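PDB 3TQK: phospho-2-dehydro-3-deoxyheptonate aldolase from Francisella tularensis, which probably catalyses the condensation of phosphoenolpyruvate with D-erythrose 4-phosphate to give DAHP, the first step of chorismate biosynthesis. Local coordinates for residues G56-H61 against F92-T97; I99-F104 against S319-C324. All blocks are in the same frame, centred on the assembly; numbering follows the deposited sequence.

Interaction 1: residues G56-H61 against F92-T97. With MN (manganese (II) ion), chain B.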
ATOM      1  N   GLY A  56       4.875 -18.900  15.087  1.00 27.36           N
ATOM      2  CA  GLY A  56       5.734 -19.579  14.139  1.00 28.30           C
ATOM      3  C   GLY A  56       6.915 -18.726  13.755  1.00 29.23           C
ATOM      4  O   GLY A  56       7.157 -17.694  14.381  1.00 29.14           O
ATOM      5  N   PRO A  57       7.670 -19.168  12.740  1.00 30.25           N
ATOM      6  CA  PRO A  57       8.854 -18.464  12.248  1.00 31.56           C
ATOM      7  C   PRO A  57       8.541 -17.069  11.725  1.00 30.91           C
ATOM      8  O   PRO A  57       7.434 -16.829  11.237  1.00 29.16           O
ATOM      9  CB  PRO A  57       9.329 -19.355  11.103  1.00 31.88           C
ATOM     10  CG  PRO A  57       8.817 -20.707  11.445  1.00 31.82           C
ATOM     11  CD  PRO A  57       7.497 -20.472  12.076  1.00 30.36           C
ATOM     12  N   CYS A  58       9.514 -16.165  11.821  1.00 32.47           N
ATOM     13  CA  CYS A  58       9.350 -14.814  11.274  1.00 32.17           C
ATOM     14  C   CYS A  58       8.904 -14.921   9.819  1.00 31.18           C
ATOM     15  O   CYS A  58       7.890 -14.343   9.430  1.00 29.95           O
ATOM     16  CB  CYS A  58      10.652 -14.005  11.380  1.00 33.52           C
ATOM     17  SG  CYS A  58      10.593 -12.406  10.489  1.00 33.48           S
ATOM     18  N   SER A  59       9.665 -15.685   9.036  1.00 32.01           N
ATOM     19  CA  SER A  59       9.352 -15.938   7.631  1.00 31.25           C
ATOM     20  C   SER A  59       9.864 -17.327   7.261  1.00 31.52           C
ATOM     21  O   SER A  59      10.861 -17.785   7.815  1.00 32.19           O
ATOM     22  CB  SER A  59      10.042 -14.900   6.754  1.00 31.75           C
ATOM     23  OG  SER A  59      11.457 -15.044   6.874  1.00 35.54           O
ATOM     24  N   ILE A  60       9.177 -17.999   6.341  1.00 29.98           N
ATOM     25  CA  ILE A  60       9.614 -19.323   5.912  1.00 30.60           C
ATOM     26  C   ILE A  60      10.737 -19.169   4.873  1.00 31.74           C
ATOM     27  O   ILE A  60      10.646 -18.350   3.947  1.00 31.01           O
ATOM     28  CB  ILE A  60       8.450 -20.156   5.329  1.00 29.49           C
ATOM     29  CG1 ILE A  60       7.322 -20.335   6.375  1.00 28.40           C
ATOM     30  CG2 ILE A  60       8.947 -21.516   4.795  1.00 30.17           C
ATOM     31  CD1 ILE A  60       7.655 -21.215   7.575  1.00 25.21           C
ATOM     32  N   HIS A  61      11.816 -19.918   5.072  1.00 33.45           N
ATOM     33  CA  HIS A  61      12.870 -20.068   4.067  1.00 34.64           C
ATOM     34  C   HIS A  61      13.230 -21.534   3.821  1.00 35.77           C
ATOM     35  O   HIS A  61      13.906 -21.838   2.846  1.00 36.42           O
ATOM     36  CB  HIS A  61      14.110 -19.252   4.460  1.00 35.89           C
ATOM     37  CG  HIS A  61      14.996 -19.917   5.464  1.00 38.58           C
ATOM     38  ND1 HIS A  61      14.796 -19.811   6.823  1.00 39.46           N
ATOM     39  CD2 HIS A  61      16.104 -20.681   5.304  1.00 41.15           C
ATOM     40  CE1 HIS A  61      15.736 -20.493   7.456  1.00 41.30           C
ATOM     41  NE2 HIS A  61      16.544 -21.027   6.559  1.00 42.80           N
ATOM     42  N   PHE A  92       5.529 -15.555   4.012  1.00 29.36           N
ATOM     43  CA  PHE A  92       6.351 -15.753   2.816  1.00 31.49           C
ATOM     44  C   PHE A  92       7.017 -14.470   2.314  1.00 32.99           C
ATOM     45  O   PHE A  92       7.495 -14.419   1.180  1.00 33.14           O
ATOM     46  CB  PHE A  92       5.508 -16.378   1.706  1.00 30.76           C
ATOM     47  CG  PHE A  92       5.013 -17.758   2.025  1.00 30.54           C
ATOM     48  CD1 PHE A  92       5.906 -18.790   2.252  1.00 30.82           C
ATOM     49  CD2 PHE A  92       3.651 -18.021   2.112  1.00 30.34           C
ATOM     50  CE1 PHE A  92       5.461 -20.069   2.543  1.00 30.99           C
ATOM     51  CE2 PHE A  92       3.203 -19.300   2.397  1.00 30.56           C
ATOM     52  CZ  PHE A  92       4.109 -20.322   2.616  1.00 30.56           C
ATOM     53  N   GLU A  93       7.074 -13.452   3.166  1.00 34.64           N
ATOM     54  CA  GLU A  93       7.613 -12.156   2.769  1.00 36.43           C
ATOM     55  C   GLU A  93       8.189 -11.419   3.986  1.00 37.45           C
ATOM     56  O   GLU A  93       7.626 -11.459   5.078  1.00 37.46           O
ATOM     57  CB  GLU A  93       6.514 -11.333   2.077  1.00 35.83           C
ATOM     58  CG  GLU A  93       6.993 -10.164   1.201  1.00 38.95           C
ATOM     59  CD  GLU A  93       6.780  -8.778   1.837  1.00 43.56           C
ATOM     60  OE1 GLU A  93       6.677  -8.675   3.087  1.00 46.99           O
ATOM     61  OE2 GLU A  93       6.716  -7.783   1.079  1.00 46.56           O
ATOM     62  N   LYS A  94       9.323 -10.762   3.782  1.00 38.76           N
ATOM     63  CA  LYS A  94       9.955  -9.953   4.812  1.00 39.94           C
ATOM     64  C   LYS A  94       9.987  -8.486   4.363  1.00 39.94           C
ATOM     65  O   LYS A  94      10.543  -8.169   3.307  1.00 40.14           O
ATOM     66  CB  LYS A  94      11.378 -10.454   5.065  1.00 41.88           C
ATOM     67  CG  LYS A  94      12.196  -9.622   6.065  1.00 43.61           C
ATOM     68  CD  LYS A  94      11.547  -9.550   7.441  1.00 42.95           C
ATOM     69  CE  LYS A  94      12.405  -8.731   8.395  1.00 44.55           C
ATOM     70  NZ  LYS A  94      12.338  -7.299   8.066  1.00 44.26           N
ATOM     71  N   PRO A  95       9.364  -7.590   5.146  1.00 39.91           N
ATOM     72  CA  PRO A  95       9.505  -6.150   4.880  1.00 40.23           C
ATOM     73  C   PRO A  95      10.953  -5.660   4.952  1.00 42.05           C
ATOM     74  O   PRO A  95      11.705  -6.066   5.856  1.00 43.26           O
ATOM     75  CB  PRO A  95       8.681  -5.487   5.996  1.00 40.20           C
ATOM     76  CG  PRO A  95       8.122  -6.631   6.863  1.00 39.74           C
ATOM     77  CD  PRO A  95       8.273  -7.886   6.096  1.00 39.02           C
ATOM     78  N   ARG A  96      11.321  -4.786   4.011  1.00 42.27           N
ATOM     79  CA  ARG A  96      12.654  -4.167   3.955  1.00 44.12           C
ATOM     80  C   ARG A  96      12.536  -2.650   3.789  1.00 44.25           C
ATOM     81  O   ARG A  96      11.740  -2.177   2.975  1.00 42.92           O
ATOM     82  CB  ARG A  96      13.458  -4.721   2.775  1.00 44.47           C
ATOM     83  CG  ARG A  96      13.627  -6.240   2.757  1.00 45.30           C
ATOM     84  CD  ARG A  96      14.559  -6.744   3.871  1.00 47.83           C
ATOM     85  NE  ARG A  96      14.658  -8.209   3.873  1.00 48.74           N
ATOM     86  CZ  ARG A  96      15.367  -8.931   4.741  1.00 49.89           C
ATOM     87  NH1 ARG A  96      16.060  -8.343   5.711  1.00 51.58           N
ATOM     88  NH2 ARG A  96      15.381 -10.257   4.637  1.00 49.91           N
ATOM     89  N   THR A  97      13.336  -1.900   4.547  1.00 45.62           N
ATOM     90  CA  THR A  97      13.347  -0.437   4.486  1.00 46.49           C
ATOM     91  C   THR A  97      13.569   0.073   3.054  1.00 46.37           C
ATOM     92  O   THR A  97      12.881   0.993   2.610  1.00 45.49           O
ATOM     93  CB  THR A  97      14.443   0.142   5.409  1.00 48.84           C
ATOM     94  OG1 THR A  97      14.244  -0.346   6.738  1.00 49.66           O
ATOM     95  CG2 THR A  97      14.417   1.673   5.427  1.00 50.17           C
TER
HETATM   96 MN    MN B1001       9.085 -10.671  11.642  1.00 38.04          MN

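Interaction 2: residues I99-F104 against S319-C324. With MN (manganese (II) ion), chain B.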
ATOM      1  N   ILE A  99      15.999  -2.264   0.300  1.00 47.08           N
ATOM      2  CA  ILE A  99      16.241  -3.507  -0.437  1.00 46.39           C
ATOM      3  C   ILE A  99      16.605  -4.688   0.475  1.00 46.19           C
ATOM      4  O   ILE A  99      16.746  -4.527   1.689  1.00 46.71           O
ATOM      5  CB  ILE A  99      17.325  -3.308  -1.533  1.00 48.03           C
ATOM      6  CG1 ILE A  99      18.657  -2.845  -0.920  1.00 50.19           C
ATOM      7  CG2 ILE A  99      16.813  -2.320  -2.582  1.00 47.56           C
ATOM      8  CD1 ILE A  99      19.864  -3.146  -1.786  1.00 52.25           C
ATOM      9  N   GLY A 100      16.732  -5.869  -0.132  1.00 45.07           N
ATOM     10  CA  GLY A 100      17.034  -7.113   0.593  1.00 44.69           C
ATOM     11  C   GLY A 100      16.192  -8.281   0.099  1.00 41.90           C
ATOM     12  O   GLY A 100      15.241  -8.082  -0.658  1.00 40.00           O
ATOM     13  N   TRP A 101      16.558  -9.499   0.513  1.00 41.20           N
ATOM     14  CA  TRP A 101      15.741 -10.696   0.253  1.00 38.84           C
ATOM     15  C   TRP A 101      14.313 -10.398   0.632  1.00 36.71           C
ATOM     16  O   TRP A 101      14.055 -10.033   1.769  1.00 36.37           O
ATOM     17  CB  TRP A 101      16.224 -11.884   1.084  1.00 39.43           C
ATOM     18  CG  TRP A 101      15.537 -13.193   0.782  1.00 36.83           C
ATOM     19  CD1 TRP A 101      15.572 -13.880  -0.391  1.00 36.41           C
ATOM     20  CD2 TRP A 101      14.751 -13.984   1.685  1.00 34.82           C
ATOM     21  NE1 TRP A 101      14.841 -15.047  -0.285  1.00 35.39           N
ATOM     22  CE2 TRP A 101      14.335 -15.137   0.982  1.00 34.21           C
ATOM     23  CE3 TRP A 101      14.353 -13.828   3.017  1.00 33.64           C
ATOM     24  CZ2 TRP A 101      13.539 -16.127   1.566  1.00 33.14           C
ATOM     25  CZ3 TRP A 101      13.573 -14.821   3.601  1.00 32.91           C
ATOM     26  CH2 TRP A 101      13.172 -15.953   2.873  1.00 32.67           C
ATOM     27  N   LYS A 102      13.401 -10.547  -0.327  1.00 35.17           N
ATOM     28  CA  LYS A 102      11.986 -10.244  -0.119  1.00 33.69           C
ATOM     29  C   LYS A 102      11.263 -11.389   0.587  1.00 32.60           C
ATOM     30  O   LYS A 102      10.199 -11.175   1.170  1.00 31.97           O
ATOM     31  CB  LYS A 102      11.266  -9.981  -1.455  1.00 32.94           C
ATOM     32  CG  LYS A 102      10.965  -8.520  -1.795  1.00 34.32           C
ATOM     33  CD  LYS A 102      11.989  -7.897  -2.767  1.00 38.39           C
ATOM     34  CE  LYS A 102      11.282  -7.023  -3.812  1.00 38.50           C
ATOM     35  NZ  LYS A 102      12.132  -6.604  -4.943  1.00 37.18           N
ATOM     36  N   GLY A 103      11.792 -12.606   0.489  1.00 32.01           N
ATOM     37  CA  GLY A 103      11.095 -13.748   1.040  1.00 31.05           C
ATOM     38  C   GLY A 103      11.029 -14.936   0.110  1.00 30.36           C
ATOM     39  O   GLY A 103      11.573 -14.908  -0.986  1.00 30.71           O
ATOM     40  N   PHE A 104      10.333 -15.972   0.567  1.00 29.30           N
ATOM     41  CA  PHE A 104      10.365 -17.285  -0.064  1.00 29.30           C
ATOM     42  C   PHE A 104       9.617 -17.317  -1.399  1.00 27.86           C
ATOM     43  O   PHE A 104      10.034 -17.994  -2.328  1.00 28.25           O
ATOM     44  CB  PHE A 104       9.794 -18.344   0.892  1.00 29.02           C
ATOM     45  CG  PHE A 104       9.900 -19.757   0.378  1.00 29.93           C
ATOM     46  CD1 PHE A 104       8.781 -20.416  -0.114  1.00 30.53           C
ATOM     47  CD2 PHE A 104      11.114 -20.419   0.378  1.00 32.56           C
ATOM     48  CE1 PHE A 104       8.866 -21.718  -0.586  1.00 31.87           C
ATOM     49  CE2 PHE A 104      11.215 -21.724  -0.108  1.00 34.40           C
ATOM     50  CZ  PHE A 104      10.081 -22.373  -0.592  1.00 33.52           C
ATOM     51  N   SER A 319      16.048 -18.661  12.280  1.00 44.78           N
ATOM     52  CA  SER A 319      15.518 -17.597  11.437  1.00 42.67           C
ATOM     53  C   SER A 319      16.609 -16.929  10.612  1.00 43.49           C
ATOM     54  O   SER A 319      17.705 -16.663  11.093  1.00 45.39           O
ATOM     55  CB  SER A 319      14.806 -16.525  12.257  1.00 42.02           C
ATOM     56  OG  SER A 319      14.274 -15.522  11.405  1.00 39.77           O
ATOM     57  N   VAL A 320      16.268 -16.671   9.358  1.00 41.79           N
ATOM     58  CA  VAL A 320      17.112 -15.950   8.424  1.00 42.16           C
ATOM     59  C   VAL A 320      16.694 -14.471   8.346  1.00 40.92           C
ATOM     60  O   VAL A 320      17.358 -13.671   7.687  1.00 41.33           O
ATOM     61  CB  VAL A 320      17.029 -16.637   7.041  1.00 41.68           C
ATOM     62  CG1 VAL A 320      16.356 -15.733   6.007  1.00 39.73           C
ATOM     63  CG2 VAL A 320      18.395 -17.147   6.613  1.00 43.72           C
ATOM     64  N   THR A 321      15.593 -14.128   9.020  1.00 39.47           N
ATOM     65  CA  THR A 321      15.108 -12.749   9.127  1.00 38.51           C
ATOM     66  C   THR A 321      15.095 -12.327  10.613  1.00 39.78           C
ATOM     67  O   THR A 321      16.154 -12.291  11.245  1.00 41.42           O
ATOM     68  CB  THR A 321      13.714 -12.568   8.431  1.00 35.93           C
ATOM     69  OG1 THR A 321      12.778 -13.537   8.925  1.00 33.42           O
ATOM     70  CG2 THR A 321      13.842 -12.723   6.929  1.00 34.23           C
ATOM     71  N   ASP A 322      13.923 -12.026  11.181  1.00 38.89           N
ATOM     72  CA  ASP A 322      13.864 -11.507  12.557  1.00 40.07           C
ATOM     73  C   ASP A 322      14.194 -12.601  13.583  1.00 41.66           C
ATOM     74  O   ASP A 322      14.052 -13.798  13.318  1.00 41.14           O
ATOM     75  CB  ASP A 322      12.493 -10.882  12.885  1.00 38.53           C
ATOM     76  CG  ASP A 322      12.188  -9.601  12.066  1.00 37.58           C
ATOM     77  OD1 ASP A 322      13.126  -8.847  11.705  1.00 39.18           O
ATOM     78  OD2 ASP A 322      10.991  -9.344  11.819  1.00 33.31           O
ATOM     79  N   LYS A 323      14.643 -12.166  14.753  1.00 43.49           N
ATOM     80  CA  LYS A 323      14.987 -13.079  15.835  1.00 45.28           C
ATOM     81  C   LYS A 323      13.729 -13.736  16.400  1.00 43.90           C
ATOM     82  O   LYS A 323      12.735 -13.064  16.674  1.00 43.05           O
ATOM     83  CB  LYS A 323      15.767 -12.334  16.930  1.00 47.52           C
ATOM     84  CG  LYS A 323      17.172 -11.897  16.483  1.00 49.76           C
ATOM     85  CD  LYS A 323      17.860 -10.921  17.457  1.00 52.79           C
ATOM     86  CE  LYS A 323      19.286 -10.598  16.990  1.00 55.48           C
ATOM     87  NZ  LYS A 323      19.851  -9.365  17.603  1.00 57.69           N
ATOM     88  N   CYS A 324      13.777 -15.058  16.538  1.00 44.30           N
ATOM     89  CA  CYS A 324      12.672 -15.839  17.078  1.00 43.14           C
ATOM     90  C   CYS A 324      13.094 -16.517  18.377  1.00 44.81           C
ATOM     91  O   CYS A 324      14.278 -16.823  18.572  1.00 46.47           O
ATOM     92  CB  CYS A 324      12.261 -16.917  16.075  1.00 42.14           C
ATOM     93  SG  CYS A 324      11.673 -16.297  14.470  1.00 41.33           S
TER
HETATM   94 MN    MN B1001       9.085 -10.671  11.642  1.00 38.04          MN

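Interaction 1: residues G56-H61 against F92-T97
Ile-60 meets Phe-92 through its branch point: CB of Ile-60 lies 4.1 Å from CE1 of Phe-92 and approaches the ring obliquely, while the rest of the aliphatic chain leads away from the 92-97 segment. Phe-92 does the reverse. Its CB sets off away from 56-61, but with CG beside the backbone N (chi1 -64°) the ring swings back until its CE1 corner reaches Ile-60. A branched aliphatic side chain and a phenyl ring suit this buried place, for both also pack on Leu-126 of helix 116-132, with Ala-123 and Leu-127 lying on Phe-92 as well.

These are neighbouring loops of a TIM barrel, leaving the C-terminal ends of the adjacent parallel strands 51-56 and 84-89, where the active site of such an enzyme lies. Gly-56, at the end of the first strand, has a backbone conformation in which a CB would be jammed against the preceding carbonyl O, and Pro-57 then leads into the metal ligand. Cys-58 holds SG anti to its backbone N (chi1 171°), which carries the sulfur to the manganese ion at 2.6 Å; cysteine gives the site a sulfur donor beside the imidazole of His-266 and the carboxylates of Glu-299 and Asp-322.

Beside this sulfur runs the hydrocarbon part of Lys-94, whose CD is 4.3 Å from SG of Cys-58, a loose touch. The long, flexible chain of Lys-94 curls back so that NZ donates to the carbonyl O of Pro-95 at 2.6 Å, within the carbonyl plane. Its CG meanwhile rests 3.4 Å above the plane of the Arg-96 guanidinium, toward the rim. Lys-94 to Thr-97 form the Lys-Pro-Arg-Thr sequence familiar in class-I DAHP synthases.

Interaction 2: residues I99-F104 against S319-C324
Trp-101 carries the whole contact from its side, turning the benzene part of its indole toward Val-320 and Thr-321. Ahead of it along the chain, Ile-99 packs on Tyr-202 of the second subunit, a hydrophobic residue placed at the dimer interface. Gly-100 follows with a positive phi (137°) and an extended psi, a conformation that suits glycine.

At Trp-101 itself, CG stands anti to the backbone N (chi1 -174°), and this extends the indole across to the other segment. CZ3 of Trp-101 is 3.8 Å from CG1 of Val-320, which comes in obliquely, and 3.9 Å from CG2 of Thr-321, which meets the ring at its edge, near its plane. The side chains of Val-320 and Thr-321 each cross that of Trp-101 at about a right angle. The broad tryptophan can thus serve two methyl groups with one corner while its NE1 bonds to the carbonyl O of Asp-107.

In the TIM barrel the 99-104 segment belongs to the long loop after strand 84-89. Residues 319-324 lie where the chain leads from a short strand near 318, paired with 303-306 beyond the eighth barrel strand, to helix 327-344. NZ of Lys-102 is hydrogen-bonded to ND1 of His-204 of the second subunit. At Gly-103 the backbone angles, at which a CB would press on the preceding carbonyl O, call for glycine; its CA sits 3.3 Å above the plane of the Trp-101 ring, toward the rim.

Across the contact, threonine divides its two branches between two tasks, CG2 to the indole and OG1 to the hydroxyl of Ser-59. Ser-319 shapes the turn that presents these residues: its OG accepts from N of Thr-321 at 3.1 Å, an ST turn, and donates to O of Asp-322 at 2.6 Å. From this turn Asp-322 extends OD2 to the manganese ion at 2.3 Å.

From the N terminus, interaction 1 closes first, joining the loop after strand 51-56 to the loop after strand 84-89 and enclosing helix 63-80 and strand 84-89. Interaction 2 opens a few residues further along that second loop and spans most of the barrel, closing only beyond the eighth strand, before helix 327-344. The two are therefore in series, neither nested nor crossed. Together they tie the loops of the first two strands to the segment following the last, on one rim of the barrel. Within the shared loop, N of Lys-94 and O of Lys-102 lie 2.8 Å apart, a probable hydrogen bond. Each contact also supplies one manganese ligand, and both reach the second subunit.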